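Local atomic coordinates of cellobiose 2-epimerase (Caldibacillus thermoamylovorans, PDB entry 5ZHB), a protein that catalyses the epimerisation of cellobiose at C2 of its reducing-end glucose, giving the glucosyl-mannose disaccharide. Residues 62-67 with 124-129; 215-220 with 270-275; 228-233 with 240-245. All coordinates share one frame; numbering follows the deposited sequence.

How the contacts relate
Contact 1 lies at the surface, where helices 49-66 and 111-128 end; contact 2 is buried, between helices 203-220 and 267-283; contact 3 is partly buried and joins strands 231-232 and 242-244. The first pairs a stack of two arginines with a short apolar patch. Contact 2 turns on a methionine sulfur at a tyrosine edge, and contact 3 on branched aliphatic groups round a phenylalanine. Contacts 2 and 3 touch, with centres about 14 Å apart and a probable hydrogen bond between Val220 O and Gln229 N of 2.9 Å. Contact 1 stays apart, about 22 Å from contact 3 between nearest atoms, on the opposite side of the chain's centre.

Contact 1. Residues 62-67 with 124-129; sequences AYRVLK and YYRVTQ
Arg64 and Arg126 lay their guanidinium groups flat on one another, planes 8° apart and centres 3.7 Å from each other. The stack is offset: Arg64 NE sits over the middle of the Arg126 group, 3.3 Å from Arg126 CZ, while Arg126 NH1 lies over the rim of the Arg64 group. A bend at chi3 in Arg64 (46°), matched by one in Arg126, turns the two ends into this overlap. Beside it, Val127 wedges between two neighbours on the other helix. Its CG1 presses on Arg64 CB at 3.5 Å, and its CB meets the edge of the Tyr63 ring, 3.7 Å from Tyr63 CD2.

Glu123 probably offsets the gathered positive charge: OE2 forms a salt bridge with Arg64 NE and OE1 one with Arg126 NH1. Arg64 has a second carboxylate partner, Glu386, at NH1, and the Tyr63 hydroxyl is hydrogen-bonded to Glu69. With an alanine at Arg64, one face of the Arg126 guanidinium would probably lose its cover, and Glu123 and Glu386 would each lose a salt-bridge partner.

Helices 62-66 and 124-128 approach to 9.5 Å between their axes and run in the same general sense, 46° apart. Both chains leave helical geometry just beyond, at Lys67 and Gln129, so the contact ties two helix C-termini together at the rim of the (alpha/alpha)6 barrel expected of this six-hairpin family.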
loop_
_atom_site.group_PDB
_atom_site.type_symbol
_atom_site.label_atom_id
_atom_site.label_comp_id
_atom_site.label_asym_id
_atom_site.label_seq_id
_atom_site.Cartn_x
_atom_site.Cartn_y
_atom_site.Cartn_z
ATOM N N ALA A 62 9.270 -8.576 7.140
ATOM C CA ALA A 62 9.576 -9.994 7.072
ATOM C C ALA A 62 10.554 -10.366 8.183
ATOM O O ALA A 62 10.389 -11.405 8.834
ATOM C CB ALA A 62 10.125 -10.408 5.736
ATOM N N TYR A 63 11.564 -9.512 8.387
ATOM C CA TYR A 63 12.563 -9.752 9.419
ATOM C C TYR A 63 11.926 -9.677 10.808
ATOM O O TYR A 63 12.175 -10.544 11.639
ATOM C CB TYR A 63 13.755 -8.799 9.285
ATOM C CG TYR A 63 14.810 -9.030 10.359
ATOM C CD1 TYR A 63 15.606 -10.167 10.338
ATOM C CD2 TYR A 63 15.003 -8.123 11.394
ATOM C CE1 TYR A 63 16.574 -10.391 11.305
ATOM C CE2 TYR A 63 15.957 -8.339 12.378
ATOM C CZ TYR A 63 16.753 -9.472 12.327
ATOM O OH TYR A 63 17.705 -9.686 13.286
ATOM N N ARG A 64 11.063 -8.684 11.041
ATOM C CA ARG A 64 10.394 -8.494 12.327
ATOM C C ARG A 64 9.626 -9.744 12.741
ATOM O O ARG A 64 9.666 -10.157 13.899
ATOM C CB ARG A 64 9.392 -7.336 12.269
ATOM C CG ARG A 64 8.756 -7.016 13.616
ATOM C CD ARG A 64 7.970 -5.729 13.688
ATOM N NE ARG A 64 7.067 -5.514 12.558
ATOM C CZ ARG A 64 5.919 -6.149 12.339
ATOM N NH1 ARG A 64 5.359 -6.868 13.279
ATOM N NH2 ARG A 64 5.315 -6.028 11.174
ATOM N N VAL A 65 8.911 -10.334 11.784
ATOM C CA VAL A 65 7.979 -11.401 12.064
ATOM C C VAL A 65 8.709 -12.732 12.014
ATOM O O VAL A 65 8.452 -13.586 12.859
ATOM C CB VAL A 65 6.808 -11.402 11.069
ATOM C CG1 VAL A 65 5.955 -12.660 11.206
ATOM C CG2 VAL A 65 5.955 -10.139 11.206
ATOM N N LEU A 66 9.593 -12.917 11.021
ATOM C CA LEU A 66 10.157 -14.235 10.779
ATOM C C LEU A 66 11.613 -14.355 11.223
ATOM O O LEU A 66 12.089 -15.477 11.318
ATOM C CB LEU A 66 10.040 -14.588 9.307
ATOM C CG LEU A 66 8.611 -14.662 8.770
ATOM C CD1 LEU A 66 8.647 -14.773 7.258
ATOM C CD2 LEU A 66 7.831 -15.808 9.403
ATOM N N LYS A 67 12.331 -13.225 11.343
ATOM C CA LYS A 67 13.582 -13.129 12.086
ATOM C C LYS A 67 14.765 -13.763 11.351
ATOM O O LYS A 67 15.829 -13.881 11.941
ATOM C CB LYS A 67 13.457 -13.713 13.499
ATOM C CG LYS A 67 12.419 -13.024 14.377
ATOM C CD LYS A 67 12.177 -13.752 15.690
ATOM C CE LYS A 67 10.753 -13.747 16.148
ATOM N NZ LYS A 67 10.440 -12.540 16.914
ATOM N N TYR A 124 11.633 -0.079 9.329
ATOM C CA TYR A 124 13.041 -0.409 9.438
ATOM C C TYR A 124 13.514 -0.058 10.847
ATOM O O TYR A 124 14.279 -0.803 11.457
ATOM C CB TYR A 124 13.795 0.340 8.338
ATOM C CG TYR A 124 15.286 0.038 8.299
ATOM C CD1 TYR A 124 15.745 -1.185 7.862
ATOM C CD2 TYR A 124 16.222 1.022 8.608
ATOM C CE1 TYR A 124 17.102 -1.445 7.774
ATOM C CE2 TYR A 124 17.578 0.768 8.541
ATOM C CZ TYR A 124 18.018 -0.471 8.130
ATOM O OH TYR A 124 19.360 -0.760 8.028
ATOM N N TYR A 125 13.004 1.055 11.381
ATOM C CA TYR A 125 13.381 1.452 12.725
ATOM C C TYR A 125 12.917 0.385 13.721
ATOM O O TYR A 125 13.634 0.050 14.655
ATOM C CB TYR A 125 12.827 2.837 13.031
ATOM C CG TYR A 125 13.209 3.313 14.424
ATOM C CD1 TYR A 125 14.468 3.851 14.680
ATOM C CD2 TYR A 125 12.328 3.165 15.485
ATOM C CE1 TYR A 125 14.814 4.286 15.955
ATOM C CE2 TYR A 125 12.670 3.572 16.763
ATOM C CZ TYR A 125 13.905 4.150 16.994
ATOM O OH TYR A 125 14.183 4.568 18.260
ATOM N N ARG A 126 11.735 -0.198 13.501
ATOM C CA ARG A 126 11.227 -1.209 14.419
ATOM C C ARG A 126 12.246 -2.335 14.596
ATOM O O ARG A 126 12.357 -2.880 15.688
ATOM C CB ARG A 126 9.863 -1.778 14.001
ATOM C CG ARG A 126 8.789 -0.702 14.047
ATOM C CD ARG A 126 7.447 -1.131 13.509
ATOM N NE ARG A 126 6.816 -2.119 14.385
ATOM C CZ ARG A 126 5.755 -2.839 14.076
ATOM N NH1 ARG A 126 5.199 -2.754 12.879
ATOM N NH2 ARG A 126 5.272 -3.692 14.961
ATOM N N VAL A 127 12.961 -2.711 13.539
ATOM C CA VAL A 127 13.841 -3.867 13.612
ATOM C C VAL A 127 15.315 -3.483 13.775
ATOM O O VAL A 127 16.125 -4.399 13.885
ATOM C CB VAL A 127 13.666 -4.825 12.416
ATOM C CG1 VAL A 127 12.227 -5.328 12.332
ATOM C CG2 VAL A 127 14.096 -4.226 11.078
ATOM N N THR A 128 15.684 -2.188 13.722
ATOM C CA THR A 128 17.099 -1.816 13.802
ATOM C C THR A 128 17.389 -0.864 14.957
ATOM O O THR A 128 18.486 -0.920 15.507
ATOM C CB THR A 128 17.641 -1.167 12.528
ATOM O OG1 THR A 128 16.818 -0.021 12.334
ATOM C CG2 THR A 128 17.698 -2.130 11.361
ATOM N N GLN A 129 16.415 -0.004 15.283
ATOM C CA GLN A 129 16.617 1.115 16.188
ATOM C C GLN A 129 17.667 2.063 15.617
ATOM O O GLN A 129 18.401 2.693 16.375
ATOM C CB GLN A 129 17.047 0.638 17.577
ATOM C CG GLN A 129 16.042 -0.295 18.239
ATOM C CD GLN A 129 15.269 0.381 19.346
ATOM O OE1 GLN A 129 14.784 1.512 19.212
ATOM N NE2 GLN A 129 15.195 -0.302 20.479
#

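Contact 2. Residues 215-220 with 270-275; sequences LFYEKV and TQMVID
Met272 reaches across to Tyr217 with its sulfur, and this Met-aromatic contact is the heart of the interface. SD lies at the edge of the ring, 5.3 Å from the Tyr217 centroid and 76° off the ring normal. The methionine chain is extended as far as the sulfur, with CG anti to the backbone N (chi1 172°), and turns only at chi3.

The apolar packing is equally narrow. Met272 SD is 3.8 Å from Tyr217 CA and 4.0 Å from Tyr217 CD1, so the one atom touches both backbone and ring. Phe216 starts toward the other helix but carries its ring away, and Val220 CG2 covers one face of that ring.

Between the two segments there are no polar bonds; Gln271 NE2, within its own helix, donates to Asp275 OD1 at 2.9 Å, nearly straight at 165°, coming from above the carboxylate plane. Leu215 O accepts from both Lys219 N and Val220 N, in the wider pi-type turn that ends helix 203-220.

The contact joins helices 203-220 and 267-283, with Ile255 of helix 245-262 packed on both Phe216 and Met272 and helix 183-199 backing Phe216. Val220 is backbone-bonded to Gln229, shortly before strand 231-232.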
loop_
_atom_site.group_PDB
_atom_site.type_symbol
_atom_site.label_atom_id
_atom_site.label_comp_id
_atom_site.label_asym_id
_atom_site.label_seq_id
_atom_site.Cartn_x
_atom_site.Cartn_y
_atom_site.Cartn_z
ATOM N N LEU A 215 -11.889 12.422 8.758
ATOM C CA LEU A 215 -12.034 12.703 7.343
ATOM C C LEU A 215 -12.546 11.467 6.596
ATOM O O LEU A 215 -13.405 11.574 5.723
ATOM C CB LEU A 215 -10.703 13.187 6.765
ATOM C CG LEU A 215 -10.224 14.596 7.141
ATOM C CD1 LEU A 215 -8.792 14.788 6.699
ATOM C CD2 LEU A 215 -11.093 15.622 6.493
ATOM N N PHE A 216 -11.987 10.295 6.892
ATOM C CA PHE A 216 -12.499 9.080 6.267
ATOM C C PHE A 216 -13.983 8.907 6.589
ATOM O O PHE A 216 -14.784 8.677 5.678
ATOM C CB PHE A 216 -11.724 7.819 6.654
ATOM C CG PHE A 216 -10.620 7.546 5.640
ATOM C CD1 PHE A 216 -10.913 6.908 4.437
ATOM C CD2 PHE A 216 -9.341 8.031 5.851
ATOM C CE1 PHE A 216 -9.921 6.701 3.492
ATOM C CE2 PHE A 216 -8.350 7.819 4.905
ATOM C CZ PHE A 216 -8.644 7.172 3.725
ATOM N N TYR A 217 -14.315 9.040 7.865
ATOM C CA TYR A 217 -15.684 8.780 8.321
ATOM C C TYR A 217 -16.670 9.778 7.695
ATOM O O TYR A 217 -17.634 9.356 7.050
ATOM C CB TYR A 217 -15.789 8.775 9.844
ATOM C CG TYR A 217 -17.238 8.531 10.251
ATOM C CD1 TYR A 217 -17.786 7.247 10.221
ATOM C CD2 TYR A 217 -18.072 9.589 10.604
ATOM C CE1 TYR A 217 -19.119 7.022 10.541
ATOM C CE2 TYR A 217 -19.400 9.372 10.938
ATOM C CZ TYR A 217 -19.918 8.090 10.916
ATOM O OH TYR A 217 -21.214 7.877 11.252
ATOM N N GLU A 218 -16.370 11.082 7.807
ATOM C CA GLU A 218 -17.248 12.166 7.369
ATOM C C GLU A 218 -17.219 12.447 5.871
ATOM O O GLU A 218 -18.268 12.690 5.277
ATOM C CB GLU A 218 -16.861 13.506 7.991
ATOM C CG GLU A 218 -17.202 13.643 9.468
ATOM C CD GLU A 218 -17.192 15.103 9.917
ATOM O OE1 GLU A 218 -16.962 16.050 9.097
ATOM O OE2 GLU A 218 -17.392 15.263 11.138
ATOM N N LYS A 219 -16.026 12.467 5.253
ATOM C CA LYS A 219 -15.913 12.894 3.862
ATOM C C LYS A 219 -15.828 11.720 2.875
ATOM O O LYS A 219 -16.456 11.750 1.826
ATOM C CB LYS A 219 -14.682 13.804 3.783
ATOM C CG LYS A 219 -14.578 14.934 4.826
ATOM C CD LYS A 219 -15.717 15.945 4.707
ATOM C CE LYS A 219 -15.656 17.040 5.748
ATOM N NZ LYS A 219 -16.605 18.093 5.379
ATOM N N VAL A 220 -14.999 10.702 3.174
ATOM C CA VAL A 220 -14.670 9.686 2.183
ATOM C C VAL A 220 -15.816 8.673 2.078
ATOM O O VAL A 220 -16.306 8.368 0.983
ATOM C CB VAL A 220 -13.315 9.009 2.518
ATOM C CG1 VAL A 220 -12.957 7.994 1.445
ATOM C CG2 VAL A 220 -12.176 10.013 2.746
ATOM N N THR A 270 -15.470 2.112 14.408
ATOM C CA THR A 270 -15.581 0.656 14.470
ATOM C C THR A 270 -16.686 0.146 13.545
ATOM O O THR A 270 -16.480 -0.775 12.746
ATOM C CB THR A 270 -15.752 0.234 15.933
ATOM O OG1 THR A 270 -14.455 0.365 16.504
ATOM C CG2 THR A 270 -16.135 -1.224 16.092
ATOM N N GLN A 271 -17.875 0.758 13.607
ATOM C CA GLN A 271 -18.970 0.319 12.760
ATOM C C GLN A 271 -18.644 0.551 11.281
ATOM O O GLN A 271 -19.040 -0.226 10.424
ATOM C CB GLN A 271 -20.291 1.024 13.080
ATOM C CG GLN A 271 -21.491 0.288 12.494
ATOM C CD GLN A 271 -21.582 -1.109 13.065
ATOM O OE1 GLN A 271 -21.550 -1.285 14.288
ATOM N NE2 GLN A 271 -21.634 -2.109 12.198
ATOM N N MET A 272 -17.939 1.648 10.965
ATOM C CA MET A 272 -17.512 1.877 9.595
ATOM C C MET A 272 -16.621 0.716 9.127
ATOM O O MET A 272 -16.844 0.192 8.055
ATOM C CB MET A 272 -16.800 3.230 9.419
ATOM C CG MET A 272 -16.163 3.414 8.043
ATOM S SD MET A 272 -15.360 5.028 7.910
ATOM C CE MET A 272 -14.131 4.912 9.205
ATOM N N VAL A 273 -15.628 0.328 9.917
ATOM C CA VAL A 273 -14.725 -0.752 9.551
ATOM C C VAL A 273 -15.525 -2.001 9.168
ATOM O O VAL A 273 -15.262 -2.642 8.147
ATOM C CB VAL A 273 -13.748 -0.966 10.722
ATOM C CG1 VAL A 273 -12.998 -2.304 10.644
ATOM C CG2 VAL A 273 -12.752 0.191 10.798
ATOM N N ILE A 274 -16.562 -2.304 9.975
ATOM C CA ILE A 274 -17.295 -3.541 9.826
ATOM C C ILE A 274 -18.190 -3.442 8.603
ATOM O O ILE A 274 -18.208 -4.350 7.785
ATOM C CB ILE A 274 -18.052 -3.866 11.132
ATOM C CG1 ILE A 274 -17.087 -4.152 12.259
ATOM C CG2 ILE A 274 -19.038 -5.025 10.960
ATOM C CD1 ILE A 274 -17.689 -3.985 13.650
ATOM N N ASP A 275 -18.875 -2.294 8.441
ATOM C CA ASP A 275 -19.840 -2.111 7.364
ATOM C C ASP A 275 -19.174 -2.141 5.985
ATOM O O ASP A 275 -19.736 -2.664 5.014
ATOM C CB ASP A 275 -20.656 -0.847 7.607
ATOM C CG ASP A 275 -21.617 -0.919 8.800
ATOM O OD1 ASP A 275 -21.805 -2.028 9.347
ATOM O OD2 ASP A 275 -22.124 0.137 9.197
#

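Contact 3. Residues 228-233 with 240-245; sequences LQVFFN and IDLKSY
Val230 and Leu242 face each other with matching torsions: Val230 CG1 is anti to its own backbone N (chi1 -178°), and Leu242 CG takes the same position (chi1 177°). Phe231 instead holds its ring beside the backbone N, at a chi1 of -65°, which folds it back until Val230 CG1 lies over the centre of one ring face, 3.7 Å above the plane.

Leu242 CD2 fits against both, 3.9 Å from Phe231 CE2 and 4.1 Å from Val230 CG1, coming to the ring at a slant. Ile240 extends the patch along Phe231, with its CG1 4.3 Å from Phe231 CD2. The other valine methyl touches backbone: Val230 CG2 lies 3.4 Å from Leu242 O.

Side chains, rather than paired backbones, join these two segments. Ile240 N is buried here without a hydrogen-bonding partner, although Phe231 has a backbone bond to Ile239 just before it. At Asp241 the chain makes an inverse gamma turn, and Lys243 NZ forms a salt bridge with Asp241 OD1, its hydrogen bond long and weak.

Each strand has its sheet partner elsewhere, 231-232 running antiparallel to 181-182 and 242-244 to 294-296. The contact thus closes a short excursion between helices 203-220 and 245-262 and brings the chain around two strands of different antiparallel sheets together through side chains, consistent with the strand-bearing end of an (alpha/alpha)6 barrel.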
loop_
_atom_site.group_PDB
_atom_site.type_symbol
_atom_site.label_atom_id
_atom_site.label_comp_id
_atom_site.label_asym_id
_atom_site.label_seq_id
_atom_site.Cartn_x
_atom_site.Cartn_y
_atom_site.Cartn_z
ATOM N N LEU A 228 -16.412 3.777 -0.175
ATOM C CA LEU A 228 -15.549 4.937 -0.125
ATOM C C LEU A 228 -15.678 5.662 -1.451
ATOM O O LEU A 228 -15.796 5.043 -2.495
ATOM C CB LEU A 228 -14.104 4.529 0.127
ATOM C CG LEU A 228 -13.828 3.822 1.450
ATOM C CD1 LEU A 228 -12.338 3.735 1.591
ATOM C CD2 LEU A 228 -14.451 4.510 2.647
ATOM N N GLN A 229 -15.614 6.980 -1.413
ATOM C CA GLN A 229 -15.471 7.755 -2.635
ATOM C C GLN A 229 -13.970 7.979 -2.866
ATOM O O GLN A 229 -13.183 7.882 -1.935
ATOM C CB GLN A 229 -16.308 9.036 -2.504
ATOM C CG GLN A 229 -17.778 8.753 -2.174
ATOM C CD GLN A 229 -18.510 9.960 -1.611
ATOM O OE1 GLN A 229 -19.306 10.588 -2.312
ATOM N NE2 GLN A 229 -18.238 10.319 -0.361
ATOM N N VAL A 230 -13.604 8.301 -4.101
ATOM C CA VAL A 230 -12.227 8.162 -4.557
ATOM C C VAL A 230 -11.581 9.518 -4.841
ATOM O O VAL A 230 -10.460 9.739 -4.413
ATOM C CB VAL A 230 -12.143 7.192 -5.736
ATOM C CG1 VAL A 230 -10.698 6.976 -6.202
ATOM C CG2 VAL A 230 -12.768 5.855 -5.352
ATOM N N PHE A 231 -12.274 10.411 -5.558
ATOM C CA PHE A 231 -11.713 11.671 -6.033
ATOM C C PHE A 231 -12.667 12.808 -5.681
ATOM O O PHE A 231 -13.887 12.660 -5.834
ATOM C CB PHE A 231 -11.536 11.616 -7.548
ATOM C CG PHE A 231 -10.530 10.597 -8.046
ATOM C CD1 PHE A 231 -9.217 10.635 -7.595
ATOM C CD2 PHE A 231 -10.891 9.624 -8.975
ATOM C CE1 PHE A 231 -8.292 9.717 -8.056
ATOM C CE2 PHE A 231 -9.955 8.700 -9.435
ATOM C CZ PHE A 231 -8.657 8.752 -8.962
ATOM N N PHE A 232 -12.093 13.903 -5.175
ATOM C CA PHE A 232 -12.834 15.018 -4.611
ATOM C C PHE A 232 -12.301 16.333 -5.176
ATOM O O PHE A 232 -11.141 16.425 -5.598
ATOM C CB PHE A 232 -12.651 15.092 -3.093
ATOM C CG PHE A 232 -13.012 13.781 -2.415
ATOM C CD1 PHE A 232 -12.086 12.746 -2.343
ATOM C CD2 PHE A 232 -14.300 13.560 -1.931
ATOM C CE1 PHE A 232 -12.440 11.519 -1.804
ATOM C CE2 PHE A 232 -14.649 12.340 -1.383
ATOM C CZ PHE A 232 -13.714 11.325 -1.309
ATOM N N ASN A 233 -13.182 17.342 -5.135
ATOM C CA ASN A 233 -12.812 18.732 -5.310
ATOM C C ASN A 233 -12.369 19.292 -3.956
ATOM O O ASN A 233 -12.394 18.589 -2.943
ATOM C CB ASN A 233 -13.956 19.485 -5.994
ATOM C CG ASN A 233 -15.177 19.678 -5.123
ATOM O OD1 ASN A 233 -15.111 19.585 -3.893
ATOM N ND2 ASN A 233 -16.301 20.015 -5.742
ATOM N N ILE A 240 -16.408 11.920 -9.152
ATOM C CA ILE A 240 -16.499 10.827 -10.109
ATOM C C ILE A 240 -17.317 9.706 -9.472
ATOM O O ILE A 240 -17.251 9.470 -8.267
ATOM C CB ILE A 240 -15.112 10.304 -10.556
ATOM C CG1 ILE A 240 -14.202 11.414 -11.083
ATOM C CG2 ILE A 240 -15.254 9.189 -11.600
ATOM C CD1 ILE A 240 -14.569 11.943 -12.462
ATOM N N ASP A 241 -18.106 9.027 -10.305
ATOM C CA ASP A 241 -18.852 7.866 -9.848
ATOM C C ASP A 241 -17.942 6.639 -9.973
ATOM O O ASP A 241 -17.957 5.991 -11.013
ATOM C CB ASP A 241 -20.129 7.694 -10.659
ATOM C CG ASP A 241 -20.908 6.431 -10.331
ATOM O OD1 ASP A 241 -20.672 5.877 -9.238
ATOM O OD2 ASP A 241 -21.695 5.988 -11.198
ATOM N N LEU A 242 -17.109 6.383 -8.949
ATOM C CA LEU A 242 -16.098 5.321 -9.016
ATOM C C LEU A 242 -16.020 4.609 -7.676
ATOM O O LEU A 242 -15.901 5.224 -6.630
ATOM C CB LEU A 242 -14.720 5.864 -9.392
ATOM C CG LEU A 242 -13.554 4.856 -9.430
ATOM C CD1 LEU A 242 -13.748 3.759 -10.437
ATOM C CD2 LEU A 242 -12.259 5.599 -9.723
ATOM N N LYS A 243 -16.107 3.289 -7.720
ATOM C CA LYS A 243 -15.902 2.464 -6.549
ATOM C C LYS A 243 -14.718 1.548 -6.823
ATOM O O LYS A 243 -14.697 0.920 -7.868
ATOM C CB LYS A 243 -17.096 1.542 -6.297
ATOM C CG LYS A 243 -18.290 2.209 -5.666
ATOM C CD LYS A 243 -19.329 2.732 -6.623
ATOM C CE LYS A 243 -20.545 3.120 -5.815
ATOM N NZ LYS A 243 -21.522 3.765 -6.686
ATOM N N SER A 244 -13.787 1.493 -5.866
ATOM C CA SER A 244 -12.573 0.708 -5.975
ATOM C C SER A 244 -12.568 -0.282 -4.821
ATOM O O SER A 244 -12.365 0.107 -3.665
ATOM C CB SER A 244 -11.352 1.611 -5.969
ATOM O OG SER A 244 -10.167 0.838 -6.075
ATOM N N TYR A 245 -12.917 -1.537 -5.139
ATOM C CA TYR A 245 -13.286 -2.524 -4.141
ATOM C C TYR A 245 -12.075 -2.811 -3.278
ATOM O O TYR A 245 -12.166 -3.028 -2.063
ATOM C CB TYR A 245 -13.788 -3.812 -4.808
ATOM C CG TYR A 245 -15.032 -3.649 -5.680
ATOM C CD1 TYR A 245 -16.294 -3.413 -5.121
ATOM C CD2 TYR A 245 -14.958 -3.776 -7.061
ATOM C CE1 TYR A 245 -17.429 -3.302 -5.918
ATOM C CE2 TYR A 245 -16.076 -3.633 -7.871
ATOM C CZ TYR A 245 -17.323 -3.408 -7.297
ATOM O OH TYR A 245 -18.398 -3.277 -8.132
#